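Side-chain contacts in deoxyhypusine synthase, putative (PDB 7L9R), which probably transfers the aminobutyl group of spermidine to the translation factor eIF5A in an NAD-dependent reaction: residues B[171-176]-B[197-202]; B[123-128]-B[191-196]; B[101-106]-B[129-134]; B[109-114]-B[207-212]. One frame throughout, in Å; residues are numbered along the deposited sequence.

Interaction 1 (B[171-176]-B[197-202]); sequences KEFILD and GERLND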
# COMPACT_ATOMS: atom_id res chain seq x y z
N LYS B 171 31.70 6.20 -20.11
CA LYS B 171 33.07 5.77 -19.87
C LYS B 171 34.07 6.73 -20.50
O LYS B 171 35.10 7.04 -19.90
CB LYS B 171 33.27 4.35 -20.39
CG LYS B 171 32.63 3.28 -19.53
CD LYS B 171 32.74 1.92 -20.18
CE LYS B 171 32.17 0.84 -19.29
NZ LYS B 171 32.22 -0.50 -19.94
N GLU B 172 33.77 7.23 -21.70
CA GLU B 172 34.67 8.20 -22.31
C GLU B 172 34.72 9.48 -21.49
O GLU B 172 35.79 10.08 -21.33
CB GLU B 172 34.23 8.49 -23.75
CG GLU B 172 34.37 7.30 -24.68
CD GLU B 172 33.99 7.64 -26.11
OE1 GLU B 172 34.31 8.76 -26.56
OE2 GLU B 172 33.38 6.78 -26.78
N PHE B 173 33.58 9.89 -20.93
CA PHE B 173 33.56 11.06 -20.05
C PHE B 173 34.40 10.82 -18.80
O PHE B 173 35.17 11.69 -18.39
CB PHE B 173 32.11 11.39 -19.69
CG PHE B 173 31.96 12.32 -18.52
CD1 PHE B 173 32.17 13.69 -18.66
CD2 PHE B 173 31.56 11.83 -17.28
CE1 PHE B 173 32.01 14.54 -17.57
CE2 PHE B 173 31.41 12.67 -16.20
CZ PHE B 173 31.63 14.03 -16.34
N ILE B 174 34.27 9.64 -18.19
CA ILE B 174 35.04 9.35 -16.98
C ILE B 174 36.53 9.36 -17.30
O ILE B 174 37.35 9.89 -16.53
CB ILE B 174 34.59 8.00 -16.38
CG1 ILE B 174 33.17 8.13 -15.83
CG2 ILE B 174 35.54 7.58 -15.27
CD1 ILE B 174 32.50 6.81 -15.52
N LEU B 175 36.91 8.76 -18.43
CA LEU B 175 38.32 8.73 -18.82
C LEU B 175 38.84 10.11 -19.20
O LEU B 175 40.01 10.42 -18.96
CB LEU B 175 38.53 7.75 -19.97
CG LEU B 175 38.29 6.28 -19.64
CD1 LEU B 175 38.33 5.44 -20.91
CD2 LEU B 175 39.32 5.79 -18.63
N ASP B 176 37.99 10.96 -19.81
CA ASP B 176 38.43 12.30 -20.16
C ASP B 176 38.75 13.13 -18.92
O ASP B 176 39.66 13.96 -18.94
CB ASP B 176 37.39 13.02 -21.03
CG ASP B 176 37.57 12.73 -22.50
OD1 ASP B 176 38.36 11.82 -22.85
OD2 ASP B 176 36.95 13.42 -23.33
N GLY B 197 26.28 17.78 -18.71
CA GLY B 197 25.38 18.60 -19.49
C GLY B 197 26.10 19.40 -20.55
O GLY B 197 25.65 19.47 -21.70
N GLU B 198 27.23 20.01 -20.19
CA GLU B 198 28.02 20.75 -21.17
C GLU B 198 28.59 19.84 -22.24
O GLU B 198 28.66 20.21 -23.41
CB GLU B 198 29.15 21.52 -20.47
CG GLU B 198 28.67 22.51 -19.42
CD GLU B 198 29.79 23.06 -18.54
OE1 GLU B 198 30.81 22.36 -18.33
OE2 GLU B 198 29.64 24.21 -18.06
N ARG B 199 29.02 18.63 -21.85
CA ARG B 199 29.59 17.71 -22.82
C ARG B 199 28.52 17.18 -23.77
O ARG B 199 28.77 17.02 -24.97
CB ARG B 199 30.28 16.56 -22.08
CG ARG B 199 31.03 15.60 -22.98
CD ARG B 199 31.47 14.36 -22.20
NE ARG B 199 32.37 13.53 -22.98
CZ ARG B 199 33.69 13.61 -22.92
NH1 ARG B 199 34.30 14.45 -22.11
NH2 ARG B 199 34.42 12.83 -23.72
N LEU B 200 27.33 16.88 -23.25
CA LEU B 200 26.27 16.31 -24.06
C LEU B 200 25.79 17.30 -25.12
O LEU B 200 25.63 16.95 -26.29
CB LEU B 200 25.11 15.87 -23.17
CG LEU B 200 23.94 15.16 -23.85
CD1 LEU B 200 24.42 13.86 -24.48
CD2 LEU B 200 22.83 14.91 -22.85
N ASN B 201 25.54 18.54 -24.71
CA ASN B 201 25.22 19.64 -25.62
C ASN B 201 24.05 19.28 -26.53
O ASN B 201 24.13 19.39 -27.76
CB ASN B 201 26.45 20.03 -26.43
CG ASN B 201 26.27 21.33 -27.18
OD1 ASN B 201 25.56 22.24 -26.73
ND2 ASN B 201 26.90 21.43 -28.34
N ASP B 202 22.97 18.82 -25.91
CA ASP B 202 21.75 18.41 -26.59
C ASP B 202 20.60 19.19 -25.99
O ASP B 202 20.30 19.04 -24.80
CB ASP B 202 21.53 16.90 -26.43
CG ASP B 202 20.44 16.36 -27.34
OD1 ASP B 202 19.33 16.94 -27.37
OD2 ASP B 202 20.71 15.34 -28.02

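Interaction 2 (B[123-128]-B[191-196]); sequences GAIETD and QLITMM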
# COMPACT_ATOMS: atom_id res chain seq x y z
N GLY B 123 20.05 6.80 -11.54
CA GLY B 123 19.54 6.43 -12.84
C GLY B 123 18.94 7.58 -13.63
O GLY B 123 18.78 7.45 -14.85
N ALA B 124 18.59 8.69 -12.98
CA ALA B 124 17.88 9.76 -13.67
C ALA B 124 18.76 10.42 -14.72
O ALA B 124 18.33 10.61 -15.86
CB ALA B 124 17.38 10.80 -12.67
N ILE B 125 19.99 10.76 -14.35
CA ILE B 125 20.87 11.46 -15.27
C ILE B 125 21.18 10.59 -16.48
O ILE B 125 21.19 11.07 -17.63
CB ILE B 125 22.16 11.91 -14.54
CG1 ILE B 125 21.80 12.81 -13.35
CG2 ILE B 125 23.10 12.63 -15.49
CD1 ILE B 125 20.89 13.97 -13.71
N GLU B 126 21.42 9.29 -16.26
CA GLU B 126 21.78 8.42 -17.37
C GLU B 126 20.60 8.21 -18.32
O GLU B 126 20.80 8.02 -19.52
CB GLU B 126 22.30 7.08 -16.84
CG GLU B 126 23.51 7.22 -15.92
CD GLU B 126 23.13 7.28 -14.44
OE1 GLU B 126 22.17 8.00 -14.09
OE2 GLU B 126 23.81 6.61 -13.63
N THR B 127 19.38 8.23 -17.78
CA THR B 127 18.19 8.15 -18.63
C THR B 127 18.06 9.37 -19.52
O THR B 127 17.75 9.24 -20.71
CB THR B 127 16.95 7.99 -17.75
OG1 THR B 127 17.10 6.81 -16.95
CG2 THR B 127 15.67 7.89 -18.57
N ASP B 128 18.32 10.56 -18.97
CA ASP B 128 18.26 11.79 -19.76
C ASP B 128 19.27 11.75 -20.90
O ASP B 128 18.94 12.12 -22.04
CB ASP B 128 18.50 12.98 -18.83
CG ASP B 128 18.32 14.33 -19.52
OD1 ASP B 128 17.31 14.53 -20.24
OD2 ASP B 128 19.19 15.22 -19.31
N GLN B 191 28.66 18.75 -9.63
CA GLN B 191 29.70 19.20 -10.56
C GLN B 191 29.83 18.27 -11.76
O GLN B 191 29.95 18.73 -12.90
CB GLN B 191 31.05 19.30 -9.85
CG GLN B 191 31.12 20.34 -8.75
CD GLN B 191 32.42 20.23 -7.97
OE1 GLN B 191 33.27 19.38 -8.26
NE2 GLN B 191 32.58 21.10 -6.97
N LEU B 192 29.81 16.95 -11.51
CA LEU B 192 29.87 15.99 -12.61
C LEU B 192 28.68 16.14 -13.54
O LEU B 192 28.81 15.98 -14.76
CB LEU B 192 29.93 14.56 -12.05
CG LEU B 192 31.21 14.19 -11.29
CD1 LEU B 192 31.10 12.78 -10.73
CD2 LEU B 192 32.43 14.31 -12.20
N ILE B 193 27.51 16.43 -12.98
CA ILE B 193 26.31 16.54 -13.80
C ILE B 193 26.35 17.81 -14.64
O ILE B 193 25.88 17.83 -15.78
CB ILE B 193 25.06 16.46 -12.91
CG1 ILE B 193 24.98 15.06 -12.29
CG2 ILE B 193 23.79 16.77 -13.73
CD1 ILE B 193 23.94 14.90 -11.20
N THR B 194 26.92 18.89 -14.09
CA THR B 194 27.15 20.09 -14.89
C THR B 194 28.07 19.79 -16.07
O THR B 194 27.76 20.13 -17.22
CB THR B 194 27.75 21.19 -14.01
OG1 THR B 194 26.81 21.56 -12.99
CG2 THR B 194 28.10 22.42 -14.83
N MET B 195 29.20 19.13 -15.80
CA MET B 195 30.15 18.79 -16.86
C MET B 195 29.51 17.89 -17.92
O MET B 195 29.77 18.06 -19.12
CB MET B 195 31.38 18.12 -16.26
CG MET B 195 32.30 19.07 -15.49
SD MET B 195 33.51 18.18 -14.48
CE MET B 195 34.04 19.52 -13.40
N MET B 196 28.68 16.94 -17.49
CA MET B 196 28.00 16.06 -18.44
C MET B 196 27.03 16.85 -19.31
O MET B 196 26.96 16.63 -20.53
CB MET B 196 27.29 14.93 -17.69
CG MET B 196 28.22 13.81 -17.22
SD MET B 196 27.44 12.36 -16.45
CE MET B 196 27.14 12.93 -14.77

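Interaction 3 (B[101-106]-B[129-134]); sequences GLRDTF and IMKCFG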
# COMPACT_ATOMS: atom_id res chain seq x y z
N GLY B 101 7.46 10.36 -20.09
CA GLY B 101 7.49 11.61 -20.83
C GLY B 101 7.68 12.85 -19.98
O GLY B 101 7.88 13.93 -20.53
N LEU B 102 7.62 12.71 -18.65
CA LEU B 102 7.88 13.84 -17.77
C LEU B 102 9.26 14.43 -17.97
O LEU B 102 9.48 15.60 -17.65
CB LEU B 102 7.74 13.43 -16.30
CG LEU B 102 6.34 13.33 -15.71
CD1 LEU B 102 6.46 12.90 -14.25
CD2 LEU B 102 5.61 14.64 -15.85
N ARG B 103 10.20 13.63 -18.48
CA ARG B 103 11.54 14.12 -18.79
C ARG B 103 11.49 15.39 -19.63
O ARG B 103 12.25 16.33 -19.39
CB ARG B 103 12.31 13.03 -19.52
CG ARG B 103 13.72 13.40 -19.90
CD ARG B 103 13.82 13.76 -21.35
NE ARG B 103 15.20 13.80 -21.80
CZ ARG B 103 15.56 13.79 -23.08
NH1 ARG B 103 14.65 13.75 -24.05
NH2 ARG B 103 16.85 13.82 -23.39
N ASP B 104 10.57 15.44 -20.59
CA ASP B 104 10.51 16.60 -21.47
C ASP B 104 9.77 17.76 -20.82
O ASP B 104 10.09 18.93 -21.09
CB ASP B 104 9.89 16.17 -22.79
CG ASP B 104 10.60 14.94 -23.36
OD1 ASP B 104 11.80 15.05 -23.67
OD2 ASP B 104 9.97 13.87 -23.45
N THR B 105 8.84 17.46 -19.91
CA THR B 105 8.30 18.51 -19.04
C THR B 105 9.40 19.13 -18.19
O THR B 105 9.51 20.36 -18.09
CB THR B 105 7.18 17.93 -18.17
OG1 THR B 105 6.18 17.34 -19.00
CG2 THR B 105 6.54 19.01 -17.31
N PHE B 106 10.26 18.28 -17.59
CA PHE B 106 11.36 18.79 -16.76
C PHE B 106 12.32 19.62 -17.60
O PHE B 106 12.81 20.67 -17.14
CB PHE B 106 12.12 17.63 -16.08
CG PHE B 106 11.26 16.78 -15.17
CD1 PHE B 106 10.12 17.30 -14.55
CD2 PHE B 106 11.58 15.44 -14.95
CE1 PHE B 106 9.33 16.50 -13.72
CE2 PHE B 106 10.79 14.63 -14.12
CZ PHE B 106 9.66 15.16 -13.50
N ILE B 129 20.48 11.27 -20.62
CA ILE B 129 21.51 11.09 -21.65
C ILE B 129 21.08 10.03 -22.65
O ILE B 129 21.20 10.22 -23.87
CB ILE B 129 22.85 10.71 -20.99
CG1 ILE B 129 23.38 11.86 -20.13
CG2 ILE B 129 23.87 10.29 -22.05
CD1 ILE B 129 24.57 11.46 -19.27
N MET B 130 20.58 8.89 -22.16
CA MET B 130 20.22 7.77 -23.02
C MET B 130 19.16 8.17 -24.04
O MET B 130 19.22 7.77 -25.21
CB MET B 130 19.73 6.61 -22.16
CG MET B 130 19.40 5.34 -22.92
SD MET B 130 18.91 3.98 -21.84
CE MET B 130 20.15 4.08 -20.56
N LYS B 131 18.19 8.99 -23.63
CA LYS B 131 17.13 9.41 -24.53
C LYS B 131 17.62 10.33 -25.65
O LYS B 131 16.88 10.53 -26.62
CB LYS B 131 16.01 10.10 -23.76
CG LYS B 131 15.16 9.15 -22.94
CD LYS B 131 14.03 9.86 -22.23
CE LYS B 131 12.98 8.86 -21.76
NZ LYS B 131 11.80 9.52 -21.11
N CYS B 132 18.83 10.88 -25.55
CA CYS B 132 19.38 11.65 -26.66
C CYS B 132 19.91 10.78 -27.78
O CYS B 132 20.08 11.27 -28.90
CB CYS B 132 20.50 12.57 -26.17
SG CYS B 132 20.00 13.86 -25.01
N PHE B 133 20.17 9.50 -27.52
CA PHE B 133 20.75 8.60 -28.51
C PHE B 133 19.72 7.72 -29.20
O PHE B 133 19.89 7.40 -30.38
CB PHE B 133 21.81 7.71 -27.85
CG PHE B 133 22.89 8.48 -27.15
CD1 PHE B 133 23.38 9.66 -27.68
CD2 PHE B 133 23.42 8.02 -25.96
CE1 PHE B 133 24.38 10.38 -27.03
CE2 PHE B 133 24.42 8.73 -25.30
CZ PHE B 133 24.90 9.91 -25.84
N GLY B 134 18.65 7.34 -28.51
CA GLY B 134 17.63 6.49 -29.09
C GLY B 134 16.37 6.56 -28.25
O GLY B 134 16.34 7.16 -27.18
O HOH W 1 15.87 13.30 -26.52
O HOH W 2 11.26 11.63 -23.30

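Interaction 4 (B[109-114]-B[207-212]); sequences LVEHKC and ITWAAK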
# COMPACT_ATOMS: atom_id res chain seq x y z
N LEU B 109 10.82 23.02 -17.94
CA LEU B 109 10.91 23.82 -16.71
C LEU B 109 12.31 24.39 -16.51
O LEU B 109 12.47 25.54 -16.09
CB LEU B 109 10.50 22.98 -15.50
CG LEU B 109 9.05 22.50 -15.51
CD1 LEU B 109 8.76 21.67 -14.28
CD2 LEU B 109 8.14 23.71 -15.58
N VAL B 110 13.35 23.60 -16.80
CA VAL B 110 14.71 24.10 -16.61
C VAL B 110 15.11 25.02 -17.75
O VAL B 110 15.80 26.02 -17.53
CB VAL B 110 15.71 22.94 -16.42
CG1 VAL B 110 15.26 22.02 -15.30
CG2 VAL B 110 15.91 22.14 -17.71
N GLU B 111 14.66 24.72 -18.98
CA GLU B 111 14.95 25.59 -20.12
C GLU B 111 14.48 27.02 -19.85
O GLU B 111 15.15 27.98 -20.21
CB GLU B 111 14.30 25.04 -21.38
CG GLU B 111 14.25 26.00 -22.58
CD GLU B 111 13.48 25.40 -23.78
OE1 GLU B 111 13.13 24.20 -23.73
OE2 GLU B 111 13.21 26.14 -24.76
N HIS B 112 13.35 27.16 -19.15
CA HIS B 112 12.76 28.47 -18.93
C HIS B 112 12.99 29.00 -17.52
O HIS B 112 12.32 29.95 -17.11
CB HIS B 112 11.26 28.42 -19.25
CG HIS B 112 10.99 28.20 -20.71
ND1 HIS B 112 11.10 29.21 -21.64
CD2 HIS B 112 10.65 27.09 -21.40
CE1 HIS B 112 10.82 28.73 -22.84
NE2 HIS B 112 10.55 27.45 -22.72
N LYS B 113 13.95 28.42 -16.79
CA LYS B 113 14.36 28.91 -15.48
C LYS B 113 13.19 28.97 -14.51
O LYS B 113 13.13 29.84 -13.63
CB LYS B 113 15.04 30.27 -15.59
CG LYS B 113 16.25 30.27 -16.50
CD LYS B 113 16.96 31.62 -16.47
CE LYS B 113 18.16 31.62 -17.41
NZ LYS B 113 18.93 32.90 -17.35
N CYS B 114 12.27 28.01 -14.63
CA CYS B 114 11.12 27.92 -13.74
C CYS B 114 11.50 27.40 -12.36
O CYS B 114 10.73 27.61 -11.41
CB CYS B 114 10.06 27.01 -14.35
SG CYS B 114 9.33 27.67 -15.85
N ILE B 207 19.82 17.92 -18.59
CA ILE B 207 21.10 18.33 -18.01
C ILE B 207 21.80 19.40 -18.86
O ILE B 207 22.48 20.27 -18.32
CB ILE B 207 22.04 17.13 -17.77
CG1 ILE B 207 22.43 16.46 -19.08
CG2 ILE B 207 21.39 16.13 -16.81
CD1 ILE B 207 23.47 15.38 -18.91
N THR B 208 21.63 19.37 -20.18
CA THR B 208 22.24 20.42 -20.98
C THR B 208 21.65 21.78 -20.64
O THR B 208 22.39 22.77 -20.49
CB THR B 208 22.09 20.14 -22.48
OG1 THR B 208 22.85 18.98 -22.83
CG2 THR B 208 22.56 21.34 -23.30
N TRP B 209 20.33 21.85 -20.49
CA TRP B 209 19.69 23.12 -20.14
C TRP B 209 19.95 23.51 -18.69
O TRP B 209 19.96 24.70 -18.37
CB TRP B 209 18.19 23.04 -20.41
CG TRP B 209 17.83 23.30 -21.85
CD1 TRP B 209 17.46 22.37 -22.78
CD2 TRP B 209 17.83 24.57 -22.52
NE1 TRP B 209 17.22 22.98 -23.98
CE2 TRP B 209 17.44 24.33 -23.85
CE3 TRP B 209 18.11 25.88 -22.12
CZ2 TRP B 209 17.32 25.35 -24.80
CZ3 TRP B 209 18.00 26.90 -23.07
CH2 TRP B 209 17.60 26.63 -24.38
N ALA B 210 20.15 22.53 -17.80
CA ALA B 210 20.50 22.89 -16.43
C ALA B 210 21.89 23.52 -16.37
O ALA B 210 22.10 24.48 -15.62
CB ALA B 210 20.42 21.66 -15.53
N ALA B 211 22.83 22.99 -17.15
CA ALA B 211 24.15 23.60 -17.20
C ALA B 211 24.10 24.98 -17.84
O ALA B 211 24.78 25.91 -17.39
CB ALA B 211 25.12 22.68 -17.94
N LYS B 212 23.29 25.14 -18.90
CA LYS B 212 23.18 26.45 -19.55
C LYS B 212 22.64 27.50 -18.59
O LYS B 212 23.18 28.61 -18.51
CB LYS B 212 22.28 26.38 -20.79
CG LYS B 212 22.96 25.95 -22.08
CD LYS B 212 22.25 26.61 -23.29
CE LYS B 212 22.35 25.76 -24.57
NZ LYS B 212 21.12 24.93 -24.81

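Interaction 1 (B[171-176]-B[197-202])
Arg-199 reaches from the last turn of helix 189-200 to Phe-173 and Asp-176 on helix 160-179. This is an inter-helix salt bridge at the periphery of a Rossmann-type domain, the centre of the contact about 21 Å from the centre of the chain. With CG anti to the backbone N (chi1 -174°) and the chain extended as far as NE, the arginine points straight across the gap. Its CD is the first part to touch, 3.7 Å from Phe-173 CD1, where it meets the ring obliquely. The guanidinium stands steeply to that ring and lies flat against the helix backbone instead, with Phe-173 CA 3.8 Å above the centre of its plane. Both terminal nitrogens then converge on a single oxygen. NH2 gives Asp-176 OD2 a fairly straight bond of 2.6 Å (N-H...O 160°), and NH1 adds a weak one to the same OD2 at 3.1 Å. OD2 sits in the guanidinium plane, yet the arginine comes at it from 60° above the carboxylate plane, so this is a forked bridge rather than a two-oxygen pairing. Glu-172 adds a second negative charge nearby, its OE1 5.0 Å from Arg-199 NH2, too far for contact.

Interaction 2 (B[123-128]-B[191-196])
Ile-125 presents both of its branches to helix 189-200, one to Ile-193 and the other to Met-196. The apolar contacts carry the whole interaction, and all three side chains are buried. On the CG1 branch, Ile-125 CG1 lies 3.7 Å from Ile-193 CD1, while Ile-125 CD1 is 4.0 Å from Ile-193 CG2; the two isoleucines meet at a slant, Ile-125 using its CG1-CD1 arm and Ile-193 meeting it with both CD1 and CG2. On the CG2 branch the touch is looser, with Ile-125 CG2 4.1 Å from Met-196 CE. That methyl comes within range because the methionine chain bends at its last torsion (chi3 -81°). Ile-193 and Met-196 are three residues apart, one turn of the helix, and Ile-125 rests against both. Ile-207 of helix 206-212 touches all three, so three helices of the Rossmann-type domain come together here, and Phe-173 of helix 160-179 packs on Met-196 as well.

Hydrogen bonds fix the first turn of helix 124-130, which brings Ile-125 to this place. Gly-123, the N-cap residue, turns its carbonyl to Thr-127, and its O accepts twice: from Thr-127 N at 3.1 Å and from Thr-127 OG1 at 2.8 Å, the two donors arriving from opposite faces of the carbonyl plane. Further along, the Asp-128 carboxylate takes the backbone N-H groups of Val-206 and Ile-207, where its charge would suit the positive end of helix 206-212. Glu-126 OE2 likewise accepts from Phe-227 N, near the start of helix 226-237.

Interaction 3 (B[101-106]-B[129-134])
Following on from helix 124-130, Lys-131 covers one face of the guanidinium of Arg-103, from helix 102-111, and Cys-132 meets its edge. The lysine and arginine chains slide past each other in opposite directions. Lys-131 CB thereby lies over the centre of the guanidinium, 3.7 Å above its plane, while Lys-131 NZ ends beside Arg-103 CB at 3.9 Å. This antiparallel packing keeps the charged ends apart, NZ being 5.5 Å from Arg-103 NE. A bend at chi2 (-102°) lays the arginine along the lysine. At the guanidinium edge, in its plane, Cys-132 SG is 3.5 Å from Arg-103 NH2.

The two segments flank strand 117-120 in the chain, one on the helix before it and one following on from the helix after it, both in the Rossmann-type domain. Two acids hold the guanidinium in place. Arg-103 NE makes a salt bridge to Asp-128 OD1, its strongest partner, and Arg-103 NH1 reaches the syn lone pair of Asp-104 OD1 at 3.2 Å, tilted 26° from the guanidinium plane.

Two waters span the segments. Water 1 accepts from Arg-103 NH1 at 2.8 Å and donates to Lys-131 O. Water 2 accepts from Lys-131 NZ and donates to Asp-104 OD2 at 2.6 Å. The lysine ammonium has its main partner in Met-98 O, in helix 95-99. Asp-104 OD2 has a further donor, the backbone N of Gly-28 in the second subunit, which brings the contact up to the subunit interface; Lys-27 of that subunit packs on Arg-103 and Asp-104.

Interaction 4 (B[109-114]-B[207-212])
Next to Trp-209, whose indole lies against Glu-111, Thr-208 has its OG1 held by three groups, Gly-197 O, the N of Asp-202 and Ser-205 OG, which ties helix 206-212 to the end of helix 189-200 while Trp-209 faces the other way. Glu-111 and the indole point in the same direction, side by side. Glu-111 CG stands 3.6 Å over the centroid of the six-membered ring of Trp-209, only 2° off its normal, in a CH-pi contact, and Glu-111 CB lies 3.7 Å from Trp-209 CD2. Because the glutamate is extended beyond CG, its carboxylate continues along the ring, the planes 14° apart and stacked. Lys-212 NZ comes over the opposite face, nearer the rim, and Trp-209 NE1 is bonded to Thr-203 O, which, with the groups over its two faces, would limit the indole's rotation. Glu-111 OE1 is paired with Arg-107, while OE2 comes near Asp-32 of the second subunit; that like charge might raise the affinity of the pair for a proton. Val-110 CG2 approaches Trp-209 CB at 3.6 Å in one of two valine conformers, so this touch is less certain.

Just past the contact, helix 102-111 closes in a Schellman motif, Lys-113 taking the positive phi and Cys-114 N reaching back to Leu-109 O at 2.9 Å. The two helices pass so close that the CA atoms of Glu-111 and Trp-209 are 5.3 Å apart, and each leads into a strand, 117-120 and 216-218, neighbours at one edge of the parallel sheet.

All four contacts join helices of the Rossmann-type domain between strands 87-93 and 216-218 in the chain. Interactions 1 and 2 share helix 189-200 and have centres about 9 Å apart; interactions 2 and 3 share helix 124-130 at about 12 Å, and interactions 3 and 4 share helix 102-111 at about 13 Å. Interactions 1 and 4 are the farthest apart, about 17 Å between centres. Along the chain, interaction 4 closes a loop that holds interactions 1 and 2, interaction 3 crosses interactions 2 and 4, and interaction 1 opens after interaction 3 has closed. Interactions 3 and 4 also touch the second subunit, so the series links helix 160-179 to an assembly interface.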